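Local coordinates for protein glutathione S-transferase 1 (Ascaris suum, PDB 4Q5F) that conjugates reduced glutathione to a wide range of hydrophobic electrophiles and can also act as a glutathione peroxidase, at residues 191-194 with 195-198. Sequence-based numbering, arbitrary orientation.
Sequences LQLK and KYIE
Two successive turns at the start of an amphipathic helix, 191-201 in the all-helical C-terminal domain of this sigma-class transferase, are joined by four i to i+4 backbone hydrogen bonds. The first, from K195 N to L191 O, is short (2.7 Å) and nearly straight, with an N-H...O angle of 166°. Y196 N to Q192 O (3.2 Å), I197 N to L193 O (2.8 Å) and E198 N to K194 O complete the set. On the exposed side, K195 runs alongside both L191 and Q192, all three pointing the same way. K195 CE packs on the methyl CD1 of L191 at 3.4 Å, while K195 NZ sits beside the Q192 amide. L191 CG stands between the backbone N and the carbonyl carbon (chi1 68°), and CD1 thereby meets the lysine chain. The inner side carries L193, Y196 and I197, which fit against neighbouring helices: L193 on L145 and Y196 on L152 of helix 129-155, I197 on T173 and L176 of helix 167-182. Y196 CG is anti to the backbone N (chi1 167°), its ring leads away from the preceding turn, and its hydroxyl is hydrogen-bonded to D169 OD1, giving the polar end of this buried residue a partner. L193 crosses the tyrosine side chain at a slant, its CD2 methyl 4.1 Å from the ring atom CD2 of Y196. One turn beyond L193, I197 CG1 lies 3.2 Å from L193 O, the carbonyl oxygen that also accepts the I197 N-H.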
loop_
_atom_site.group_PDB
_atom_site.type_symbol
_atom_site.label_atom_id
_atom_site.label_comp_id
_atom_site.label_asym_id
_atom_site.label_seq_id
_atom_site.Cartn_x
_atom_site.Cartn_y
_atom_site.Cartn_z
ATOM N N LEU B 191 21.469 -13.826 -6.412
ATOM C CA LEU B 191 21.087 -15.228 -6.517
ATOM C C LEU B 191 20.136 -15.657 -5.404
ATOM O O LEU B 191 19.324 -16.561 -5.593
ATOM C CB LEU B 191 22.328 -16.135 -6.562
ATOM C CG LEU B 191 23.273 -16.323 -5.370
ATOM C CD1 LEU B 191 22.695 -17.247 -4.340
ATOM C CD2 LEU B 191 24.574 -16.919 -5.852
ATOM N N GLN B 192 20.239 -15.013 -4.246
ATOM C CA GLN B 192 19.360 -15.338 -3.126
ATOM C C GLN B 192 17.906 -15.045 -3.494
ATOM O O GLN B 192 16.994 -15.741 -3.046
ATOM C CB GLN B 192 19.758 -14.573 -1.861
ATOM C CG GLN B 192 21.103 -14.980 -1.276
ATOM C CD GLN B 192 21.131 -16.432 -0.833
ATOM O OE1 GLN B 192 20.094 -17.021 -0.529
ATOM N NE2 GLN B 192 22.323 -17.017 -0.800
ATOM N N LEU B 193 17.697 -14.021 -4.315
ATOM C CA LEU B 193 16.371 -13.737 -4.849
ATOM C C LEU B 193 16.025 -14.724 -5.959
ATOM O O LEU B 193 14.882 -15.167 -6.069
ATOM C CB LEU B 193 16.290 -12.307 -5.388
ATOM C CG LEU B 193 16.193 -11.151 -4.390
ATOM C CD1 LEU B 193 15.982 -9.851 -5.147
ATOM C CD2 LEU B 193 15.075 -11.359 -3.376
ATOM N N LYS B 194 17.012 -15.060 -6.784
ATOM C CA LYS B 194 16.803 -16.011 -7.872
ATOM C C LYS B 194 16.354 -17.370 -7.338
ATOM O O LYS B 194 15.438 -17.985 -7.884
ATOM C CB LYS B 194 18.074 -16.160 -8.707
ATOM C CG LYS B 194 18.152 -15.198 -9.886
ATOM C CD LYS B 194 19.568 -14.692 -10.140
ATOM C CE LYS B 194 20.487 -15.786 -10.658
ATOM N NZ LYS B 194 21.817 -15.240 -11.060
ATOM N N LYS B 195 16.997 -17.834 -6.271
ATOM C CA LYS B 195 16.609 -19.086 -5.631
ATOM C C LYS B 195 15.211 -18.955 -5.038
ATOM O O LYS B 195 14.362 -19.831 -5.208
ATOM C CB LYS B 195 17.596 -19.457 -4.520
ATOM C CG LYS B 195 18.953 -19.934 -5.010
ATOM C CD LYS B 195 19.742 -20.617 -3.894
ATOM C CE LYS B 195 20.550 -19.616 -3.085
ATOM N NZ LYS B 195 21.169 -20.194 -1.857
ATOM N N TYR B 196 14.999 -17.850 -4.332
ATOM C CA TYR B 196 13.724 -17.534 -3.696
ATOM C C TYR B 196 12.566 -17.592 -4.690
ATOM O O TYR B 196 11.505 -18.139 -4.390
ATOM C CB TYR B 196 13.833 -16.146 -3.063
ATOM C CG TYR B 196 12.537 -15.504 -2.624
ATOM C CD1 TYR B 196 11.699 -16.126 -1.709
ATOM C CD2 TYR B 196 12.176 -14.249 -3.098
ATOM C CE1 TYR B 196 10.524 -15.524 -1.298
ATOM C CE2 TYR B 196 11.007 -13.642 -2.693
ATOM C CZ TYR B 196 10.186 -14.282 -1.793
ATOM O OH TYR B 196 9.024 -13.673 -1.388
ATOM N N ILE B 197 12.783 -17.038 -5.876
ATOM C CA ILE B 197 11.776 -17.060 -6.932
ATOM C C ILE B 197 11.620 -18.469 -7.499
ATOM O O ILE B 197 10.510 -18.894 -7.812
ATOM C CB ILE B 197 12.139 -16.070 -8.062
ATOM C CG1 ILE B 197 12.111 -14.637 -7.527
ATOM C CG2 ILE B 197 11.172 -16.192 -9.239
ATOM C CD1 ILE B 197 12.801 -13.631 -8.421
ATOM N N GLU B 198 12.731 -19.187 -7.629
ATOM C CA GLU B 198 12.702 -20.557 -8.132
ATOM C C GLU B 198 11.905 -21.447 -7.184
ATOM O O GLU B 198 11.099 -22.271 -7.614
ATOM C CB GLU B 198 14.125 -21.102 -8.270
ATOM C CG GLU B 198 14.215 -22.426 -9.014
ATOM C CD GLU B 198 15.557 -23.112 -8.824
ATOM O OE1 GLU B 198 15.805 -23.639 -7.717
ATOM O OE2 GLU B 198 16.366 -23.119 -9.775
#